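Local coordinates for putative glucoamylase (Bacteroides uniformis, PDB 4GL3), which probably hydrolyses glycosidic bonds in carbohydrates, as a putative glucoamylase of the six-hairpin glycosidase class, at residues D16-L21 / E342-F347; Y346-E349 / L355-E358; L21-T26 / N390-L395. All coordinates share one frame; numbering follows the deposited sequence.

Contact 1. Residues D16-L21 / E342-F347; sequences DELMTL and EAMRYF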
loop_
_atom_site.group_PDB
_atom_site.type_symbol
_atom_site.label_atom_id
_atom_site.label_comp_id
_atom_site.label_asym_id
_atom_site.label_seq_id
_atom_site.Cartn_x
_atom_site.Cartn_y
_atom_site.Cartn_z
ATOM N N ASP A 16 5.357 13.600 18.612
ATOM C CA ASP A 16 6.434 12.640 18.315
ATOM C C ASP A 16 6.261 11.331 19.111
ATOM O O ASP A 16 6.449 10.242 18.561
ATOM C CB ASP A 16 7.812 13.258 18.583
ATOM C CG ASP A 16 8.267 14.176 17.453
ATOM O OD1 ASP A 16 8.345 13.728 16.294
ATOM O OD2 ASP A 16 8.558 15.348 17.722
ATOM N N GLU A 17 5.899 11.442 20.394
ATOM C CA GLU A 17 5.625 10.259 21.226
ATOM C C GLU A 17 4.450 9.399 20.736
ATOM O O GLU A 17 4.520 8.159 20.725
ATOM C CB GLU A 17 5.372 10.683 22.676
ATOM C CG GLU A 17 6.623 11.171 23.351
ATOM C CD GLU A 17 6.357 11.828 24.706
ATOM O OE1 GLU A 17 5.218 12.276 25.000
ATOM O OE2 GLU A 17 7.324 11.919 25.475
ATOM N N LEU A 18 3.381 10.077 20.344
ATOM C CA LEU A 18 2.199 9.437 19.814
ATOM C C LEU A 18 2.537 8.710 18.527
ATOM O O LEU A 18 2.158 7.545 18.372
ATOM C CB LEU A 18 1.079 10.466 19.580
ATOM C CG LEU A 18 -0.274 9.911 19.117
ATOM C CD1 LEU A 18 -0.778 8.871 20.128
ATOM C CD2 LEU A 18 -1.257 11.071 18.903
HETATM N N MSE A 19 3.254 9.374 17.612
HETATM C CA MSE A 19 3.613 8.748 16.344
HETATM C C MSE A 19 4.452 7.523 16.564
HETATM O O MSE A 19 4.199 6.502 15.954
HETATM C CB MSE A 19 4.338 9.719 15.416
HETATM C CG MSE A 19 3.404 10.761 14.817
HETATM SE SE MSE A 19 4.214 11.859 13.425
HETATM C CE MSE A 19 5.258 13.032 14.564
ATOM N N THR A 20 5.433 7.628 17.450
ATOM C CA THR A 20 6.334 6.547 17.749
ATOM C C THR A 20 5.580 5.379 18.378
ATOM O O THR A 20 5.793 4.244 17.979
ATOM C CB THR A 20 7.465 6.991 18.679
ATOM O OG1 THR A 20 8.236 7.989 18.001
ATOM C CG2 THR A 20 8.366 5.781 19.101
ATOM N N LEU A 21 4.674 5.657 19.309
ATOM C CA LEU A 21 3.857 4.574 19.887
ATOM C C LEU A 21 3.000 3.894 18.806
ATOM O O LEU A 21 2.923 2.660 18.752
ATOM C CB LEU A 21 2.987 5.068 21.045
ATOM C CG LEU A 21 2.081 4.015 21.712
ATOM C CD1 LEU A 21 2.939 2.943 22.361
ATOM C CD2 LEU A 21 1.162 4.655 22.767
ATOM N N GLU A 342 -4.654 15.239 14.255
ATOM C CA GLU A 342 -5.869 15.526 15.032
ATOM C C GLU A 342 -6.726 14.227 15.163
ATOM O O GLU A 342 -7.223 13.882 16.249
ATOM C CB GLU A 342 -6.663 16.637 14.335
ATOM C CG GLU A 342 -7.884 17.144 15.061
ATOM C CD GLU A 342 -8.412 18.456 14.474
ATOM O OE1 GLU A 342 -8.044 18.830 13.327
ATOM O OE2 GLU A 342 -9.192 19.134 15.169
ATOM N N ALA A 343 -6.859 13.501 14.059
ATOM C CA ALA A 343 -7.620 12.247 14.023
ATOM C C ALA A 343 -6.898 11.187 14.850
ATOM O O ALA A 343 -7.524 10.455 15.615
ATOM C CB ALA A 343 -7.795 11.771 12.573
HETATM N N MSE A 344 -5.573 11.134 14.716
HETATM C CA MSE A 344 -4.756 10.185 15.468
HETATM C C MSE A 344 -4.957 10.351 16.967
HETATM O O MSE A 344 -5.137 9.378 17.696
HETATM C CB MSE A 344 -3.279 10.352 15.134
HETATM C CG MSE A 344 -2.402 9.165 15.565
HETATM SE SE MSE A 344 -0.469 9.482 15.235
HETATM C CE MSE A 344 -0.495 9.636 13.315
ATOM N N ARG A 345 -4.930 11.590 17.435
ATOM C CA ARG A 345 -5.031 11.847 18.853
ATOM C C ARG A 345 -6.435 11.516 19.359
ATOM O O ARG A 345 -6.584 11.021 20.482
ATOM C CB ARG A 345 -4.649 13.299 19.189
ATOM C CG ARG A 345 -4.522 13.584 20.684
ATOM C CD ARG A 345 -3.883 14.952 20.937
ATOM N NE ARG A 345 -2.490 14.990 20.488
ATOM C CZ ARG A 345 -1.450 14.537 21.189
ATOM N NH1 ARG A 345 -1.628 14.012 22.405
ATOM N NH2 ARG A 345 -0.223 14.616 20.670
ATOM N N TYR A 346 -7.448 11.797 18.549
ATOM C CA TYR A 346 -8.835 11.488 18.910
ATOM C C TYR A 346 -9.029 9.956 19.008
ATOM O O TYR A 346 -9.644 9.459 19.967
ATOM C CB TYR A 346 -9.807 12.108 17.892
ATOM C CG TYR A 346 -11.261 11.699 18.115
ATOM C CD1 TYR A 346 -12.017 12.246 19.154
ATOM C CD2 TYR A 346 -11.864 10.758 17.292
ATOM C CE1 TYR A 346 -13.340 11.872 19.344
ATOM C CE2 TYR A 346 -13.173 10.374 17.482
ATOM C CZ TYR A 346 -13.891 10.918 18.504
ATOM O OH TYR A 346 -15.174 10.510 18.656
ATOM N N PHE A 347 -8.464 9.226 18.039
ATOM C CA PHE A 347 -8.590 7.785 18.004
ATOM C C PHE A 347 -7.920 7.167 19.221
ATOM O O PHE A 347 -8.432 6.203 19.777
ATOM C CB PHE A 347 -7.960 7.172 16.743
ATOM C CG PHE A 347 -8.607 7.581 15.441
ATOM C CD1 PHE A 347 -9.917 8.011 15.371
ATOM C CD2 PHE A 347 -7.880 7.502 14.270
ATOM C CE1 PHE A 347 -10.478 8.369 14.150
ATOM C CE2 PHE A 347 -8.427 7.841 13.053
ATOM C CZ PHE A 347 -9.736 8.282 12.992
#
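Met344, a selenomethionine like Met19, reaches from helix 337-349 to Leu18 and Met19 on helix 15-27. With CG anti to the backbone N (chi1 -164°), its chain is sent across the gap before bending at the selenium. The SE atom lies 3.9 Å from Leu18 CG, and on the way Met344 CG passes Leu18 CD2 at 4.0 Å, because the two side chains run alongside in opposite directions. Met19 meets the same selenium at about a right angle, its CG 4.1 Å from Met344 SE. One residue on, Arg345 offers its backbone side: Leu18 CD2 sits 3.9 Å from Arg345 CA and also touches CB. The arginine chain then turns back at chi3, which brings the rim of one guanidinium face over the same methyl, with NH2 4.1 Å from Leu18 CD2. The polar end is held elsewhere, by salt bridges to Glu349 and Asp15. No hydrogen bond joins the segments. The axes of segments 16-21 and 342-347 pass 11.0 Å apart at 70°, a wide spacing bridged by long side chains. This is steeply crossed helix-helix packing, consistent with the (alpha/alpha)6 barrel expected for this clan.

Contact 2. Residues Y346-E349 / L355-E358; sequences YFYE and LWGE
Tyr348 sets the edge of its ring against the face of the Trp356 indole, and this T-shaped pair is the main aromatic element between segments 346-349 and 355-358. From the helix, the Tyr348 CB bond does not point straight at the other segment; a chi1 of -177° turns CG away from the backbone N and carries the ring across. CB and CG run beside a methyl of helix 15-27, Tyr348 CG lying 3.9 Å from Leu18 CD1. Next along the ring, Tyr348 CD1 reaches the indole, 4.0 Å from both Trp356 CD2 and Trp356 CE3. Tyr348 CE1 comes nearest, 3.9 Å from Trp356 CE2, and stands over the middle of the indole. At the tip, Tyr348 OH continues past the tryptophan and packs on Leu21 CD2.

The planes stand at 88° and the centroid of the tyrosine ring is 5.2 Å from that of the six-membered indole ring. Trp356 CD2 lies in the tyrosine plane, so the C-H groups of the CD1-CE1 side are directed into the pi cloud, as an edge-to-face geometry requires. Beside this pair, Leu355 adds an aliphatic contact: its CD2 packs 3.8 Å from Phe347 CB and also touches the root of the phenyl ring at an oblique angle. No hydrogen bond crosses between the segments, which are therefore joined by side-chain packing.

Five residues separate the segments, and helix 352-355 leads from helix 337-349 into strand 356-357. That strand pairs antiparallel with strand 360-361, whose Phe361 touches Phe347, Leu355 and Trp356, while helix 15-27 lies against Tyr348 and Trp356 through Leu21.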
loop_
_atom_site.group_PDB
_atom_site.type_symbol
_atom_site.label_atom_id
_atom_site.label_comp_id
_atom_site.label_asym_id
_atom_site.label_seq_id
_atom_site.Cartn_x
_atom_site.Cartn_y
_atom_site.Cartn_z
ATOM N N TYR A 346 -7.448 11.797 18.549
ATOM C CA TYR A 346 -8.835 11.488 18.910
ATOM C C TYR A 346 -9.029 9.956 19.008
ATOM O O TYR A 346 -9.644 9.459 19.967
ATOM C CB TYR A 346 -9.807 12.108 17.892
ATOM C CG TYR A 346 -11.261 11.699 18.115
ATOM C CD1 TYR A 346 -12.017 12.246 19.154
ATOM C CD2 TYR A 346 -11.864 10.758 17.292
ATOM C CE1 TYR A 346 -13.340 11.872 19.344
ATOM C CE2 TYR A 346 -13.173 10.374 17.482
ATOM C CZ TYR A 346 -13.891 10.918 18.504
ATOM O OH TYR A 346 -15.174 10.510 18.656
ATOM N N PHE A 347 -8.464 9.226 18.039
ATOM C CA PHE A 347 -8.590 7.785 18.004
ATOM C C PHE A 347 -7.920 7.167 19.221
ATOM O O PHE A 347 -8.432 6.203 19.777
ATOM C CB PHE A 347 -7.960 7.172 16.743
ATOM C CG PHE A 347 -8.607 7.581 15.441
ATOM C CD1 PHE A 347 -9.917 8.011 15.371
ATOM C CD2 PHE A 347 -7.880 7.502 14.270
ATOM C CE1 PHE A 347 -10.478 8.369 14.150
ATOM C CE2 PHE A 347 -8.427 7.841 13.053
ATOM C CZ PHE A 347 -9.736 8.282 12.992
ATOM N N TYR A 348 -6.774 7.717 19.618
ATOM C CA TYR A 348 -6.033 7.187 20.754
ATOM C C TYR A 348 -6.627 7.641 22.082
ATOM O O TYR A 348 -6.902 6.816 22.957
ATOM C CB TYR A 348 -4.564 7.609 20.697
ATOM C CG TYR A 348 -3.734 7.020 21.808
ATOM C CD1 TYR A 348 -3.349 5.677 21.778
ATOM C CD2 TYR A 348 -3.317 7.781 22.859
ATOM C CE1 TYR A 348 -2.606 5.131 22.804
ATOM C CE2 TYR A 348 -2.568 7.238 23.877
ATOM C CZ TYR A 348 -2.226 5.916 23.829
ATOM O OH TYR A 348 -1.505 5.379 24.834
ATOM N N GLU A 349 -6.806 8.949 22.257
ATOM C CA GLU A 349 -7.180 9.468 23.556
ATOM C C GLU A 349 -8.664 9.270 23.824
ATOM O O GLU A 349 -9.022 8.950 24.929
ATOM C CB GLU A 349 -6.773 10.962 23.727
ATOM C CG GLU A 349 -5.257 11.174 23.720
ATOM C CD GLU A 349 -4.773 12.614 23.901
ATOM O OE1 GLU A 349 -5.581 13.559 23.984
ATOM O OE2 GLU A 349 -3.540 12.794 23.961
ATOM N N LEU A 355 -10.858 1.095 20.612
ATOM C CA LEU A 355 -10.200 1.007 19.284
ATOM C C LEU A 355 -8.722 0.591 19.316
ATOM O O LEU A 355 -8.176 0.119 18.326
ATOM C CB LEU A 355 -10.305 2.373 18.601
ATOM C CG LEU A 355 -9.880 2.569 17.143
ATOM C CD1 LEU A 355 -10.653 1.625 16.237
ATOM C CD2 LEU A 355 -10.133 4.030 16.753
ATOM N N TRP A 356 -8.046 0.807 20.439
ATOM C CA TRP A 356 -6.589 0.568 20.507
ATOM C C TRP A 356 -6.380 -0.789 21.131
ATOM O O TRP A 356 -6.983 -1.075 22.132
ATOM C CB TRP A 356 -5.932 1.635 21.401
ATOM C CG TRP A 356 -4.459 1.463 21.650
ATOM C CD1 TRP A 356 -3.872 0.972 22.774
ATOM C CD2 TRP A 356 -3.394 1.816 20.756
ATOM N NE1 TRP A 356 -2.496 0.977 22.628
ATOM C CE2 TRP A 356 -2.185 1.499 21.398
ATOM C CE3 TRP A 356 -3.354 2.389 19.482
ATOM C CZ2 TRP A 356 -0.943 1.729 20.810
ATOM C CZ3 TRP A 356 -2.127 2.620 18.897
ATOM C CH2 TRP A 356 -0.932 2.302 19.559
ATOM N N GLY A 357 -5.503 -1.610 20.593
ATOM C CA GLY A 357 -5.249 -2.918 21.225
ATOM C C GLY A 357 -3.872 -3.416 20.843
ATOM O O GLY A 357 -2.970 -2.626 20.526
ATOM N N GLU A 358 -3.723 -4.731 20.833
ATOM C CA GLU A 358 -2.433 -5.377 20.710
ATOM C C GLU A 358 -1.591 -4.940 19.508
ATOM O O GLU A 358 -0.386 -4.794 19.640
ATOM C CB GLU A 358 -2.636 -6.887 20.678
ATOM C CG GLU A 358 -1.362 -7.691 20.466
ATOM C CD GLU A 358 -0.435 -7.753 21.668
ATOM O OE1 GLU A 358 -0.808 -7.318 22.797
ATOM O OE2 GLU A 358 0.689 -8.286 21.461
#

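Contact 3. Residues L21-T26 / N390-L395; sequences LVQKQT and NYRTGL
Arg392 donates a hydrogen bond from NH1 to OE1 of Gln23, and this bond is the one direct link between segments 21-26 and 390-395. Arg392 NH1 and Gln23 OE1 are 2.9 Å apart with an N-H...O angle of 140°, of ordinary length but noticeably bent. The acceptor lies practically in the guanidinium plane, at its edge, whereas the donor is tilted out of the carbonyl plane of the amide. The amide and guanidinium planes are 53° apart. Little else touches: the remaining approaches, such as Gln23 OE1 to Arg392 CD at 4.0 Å, follow from the same bond.

Both side chains span a wide gap, since the nearest CA atoms, those of Gln23 and Arg392, are 11.5 Å apart. Gln23 goes straight out beyond CG, and the arginine chain bends at chi3 (83°), which turns the guanidinium edge toward the amide. In the second shell, Gln23 NE2 is bonded to Ile385 O and Glu389 OE1 of helix 378-393, fixing the amide so that OE1 faces the arginine. The guanidinium has further partners on helix 15-27, Thr20 OG1 at NH1 and Asp16 OD1 at NH2.

Replacing Arg392 with a leucine would probably leave Gln23 OE1 without its donor and the carboxylate of Asp16 without its counter-charge.

Chemically, a buried glutamine amide uses its oxygen toward a cation and its nitrogen toward acceptors. Arg392 NH1 also lies near the like-charged Arg70 NH1, and the carboxylate of Asp16, paired with NH2, may partly balance the two positive charges. The contact thus ties two helices by directed polar bonds, the buried amide of Gln23 having partners for both its oxygen and its nitrogen.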
loop_
_atom_site.group_PDB
_atom_site.type_symbol
_atom_site.label_atom_id
_atom_site.label_comp_id
_atom_site.label_asym_id
_atom_site.label_seq_id
_atom_site.Cartn_x
_atom_site.Cartn_y
_atom_site.Cartn_z
ATOM N N LEU A 21 4.674 5.657 19.309
ATOM C CA LEU A 21 3.857 4.574 19.887
ATOM C C LEU A 21 3.000 3.894 18.806
ATOM O O LEU A 21 2.923 2.660 18.752
ATOM C CB LEU A 21 2.987 5.068 21.045
ATOM C CG LEU A 21 2.081 4.015 21.712
ATOM C CD1 LEU A 21 2.939 2.943 22.361
ATOM C CD2 LEU A 21 1.162 4.655 22.767
ATOM N N VAL A 22 2.384 4.673 17.920
ATOM C CA VAL A 22 1.537 4.089 16.878
ATOM C C VAL A 22 2.383 3.173 15.960
ATOM O O VAL A 22 2.011 2.029 15.655
ATOM C CB VAL A 22 0.771 5.185 16.105
ATOM C CG1 VAL A 22 0.101 4.637 14.828
ATOM C CG2 VAL A 22 -0.236 5.831 17.051
ATOM N N GLN A 23 3.563 3.649 15.579
ATOM C CA GLN A 23 4.450 2.854 14.740
ATOM C C GLN A 23 4.922 1.583 15.450
ATOM O O GLN A 23 4.951 0.501 14.861
ATOM C CB GLN A 23 5.663 3.698 14.335
ATOM C CG GLN A 23 5.369 4.830 13.373
ATOM C CD GLN A 23 6.662 5.516 12.950
ATOM O OE1 GLN A 23 7.281 6.203 13.773
ATOM N NE2 GLN A 23 7.102 5.300 11.683
ATOM N N LYS A 24 5.307 1.715 16.710
ATOM C CA LYS A 24 5.826 0.589 17.482
ATOM C C LYS A 24 4.764 -0.478 17.740
ATOM O O LYS A 24 5.050 -1.652 17.627
ATOM C CB LYS A 24 6.357 1.083 18.812
ATOM C CG LYS A 24 7.133 0.069 19.689
ATOM C CD LYS A 24 7.591 0.831 20.959
ATOM C CE LYS A 24 8.376 -0.004 21.948
ATOM N NZ LYS A 24 9.636 -0.486 21.342
ATOM N N GLN A 25 3.562 -0.071 18.131
ATOM C CA GLN A 25 2.503 -1.028 18.416
ATOM C C GLN A 25 2.058 -1.740 17.129
ATOM O O GLN A 25 1.854 -2.960 17.132
ATOM C CB GLN A 25 1.297 -0.357 19.091
ATOM C CG GLN A 25 0.352 -1.348 19.788
ATOM C CD GLN A 25 0.686 -1.530 21.250
ATOM O OE1 GLN A 25 1.823 -1.295 21.673
ATOM N NE2 GLN A 25 -0.295 -1.923 22.029
ATOM N N THR A 26 1.937 -0.989 16.037
ATOM C CA THR A 26 1.492 -1.539 14.764
ATOM C C THR A 26 2.566 -2.481 14.193
ATOM O O THR A 26 2.261 -3.462 13.524
ATOM C CB THR A 26 1.069 -0.397 13.788
ATOM O OG1 THR A 26 0.203 0.534 14.486
ATOM C CG2 THR A 26 0.338 -0.935 12.542
ATOM N N ASN A 390 7.478 8.160 6.297
ATOM C CA ASN A 390 7.691 9.068 5.189
ATOM C C ASN A 390 7.456 10.534 5.582
ATOM O O ASN A 390 8.252 11.401 5.224
ATOM C CB ASN A 390 6.836 8.700 3.979
ATOM C CG ASN A 390 7.433 7.564 3.175
ATOM O OD1 ASN A 390 8.663 7.393 3.185
ATOM N ND2 ASN A 390 6.571 6.775 2.463
ATOM N N TYR A 391 6.381 10.800 6.315
ATOM C CA TYR A 391 6.167 12.153 6.880
ATOM C C TYR A 391 7.317 12.579 7.770
ATOM O O TYR A 391 7.762 13.705 7.680
ATOM C CB TYR A 391 4.869 12.211 7.685
ATOM C CG TYR A 391 4.720 13.439 8.551
ATOM C CD1 TYR A 391 4.632 14.704 7.976
ATOM C CD2 TYR A 391 4.703 13.345 9.940
ATOM C CE1 TYR A 391 4.488 15.838 8.744
ATOM C CE2 TYR A 391 4.550 14.488 10.724
ATOM C CZ TYR A 391 4.452 15.716 10.095
ATOM O OH TYR A 391 4.329 16.844 10.820
ATOM N N ARG A 392 7.797 11.717 8.660
ATOM C CA ARG A 392 8.820 12.174 9.614
ATOM C C ARG A 392 10.246 12.307 9.022
ATOM O O ARG A 392 10.963 13.157 9.424
ATOM C CB ARG A 392 8.872 11.240 10.837
ATOM C CG ARG A 392 7.546 11.048 11.584
ATOM C CD ARG A 392 7.662 9.984 12.673
ATOM N NE ARG A 392 8.235 10.550 13.884
ATOM C CZ ARG A 392 8.375 9.892 15.036
ATOM N NH1 ARG A 392 8.054 8.581 15.152
ATOM N NH2 ARG A 392 8.857 10.541 16.071
ATOM N N THR A 393 10.666 11.417 8.122
ATOM C CA THR A 393 12.036 11.421 7.594
ATOM C C THR A 393 12.142 11.146 6.063
ATOM O O THR A 393 13.225 11.192 5.513
ATOM C CB THR A 393 12.881 10.314 8.279
ATOM O OG1 THR A 393 12.298 9.026 7.993
ATOM C CG2 THR A 393 13.019 10.539 9.821
ATOM N N GLY A 394 11.037 10.835 5.391
ATOM C CA GLY A 394 11.079 10.448 3.983
ATOM C C GLY A 394 11.856 9.155 3.709
ATOM O O GLY A 394 12.228 8.907 2.568
ATOM N N LEU A 395 12.062 8.326 4.744
ATOM C CA LEU A 395 12.886 7.125 4.693
ATOM C C LEU A 395 12.604 6.217 3.499
ATOM O O LEU A 395 13.540 5.909 2.736
ATOM C CB LEU A 395 12.723 6.280 5.970
ATOM C CG LEU A 395 13.574 5.002 6.024
ATOM C CD1 LEU A 395 15.091 5.339 6.082
ATOM C CD2 LEU A 395 13.192 4.147 7.238
#

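Helix 15-27 is the common element. Its first half enters contact 1 and its second half contact 3, with Leu21 in both, their centres about 11 Å apart. Helix 337-349 joins contact 1 to contact 2, whose centres are about 9 Å apart and which share Tyr346 and Phe347; contacts 2 and 3 lie farther, about 16 Å between centres. Along the chain, residues 16-26 come first, 342-358 more than 300 residues later, then 390-395. Gln25 NE2 reaches Gly357 O at 3.1 Å, tying contact 2 to contact 3. The N-terminal helix is thereby anchored to C-terminal elements by both packing and polar bonds, packing dominating contacts 1 and 2 and a hydrogen bond contact 3.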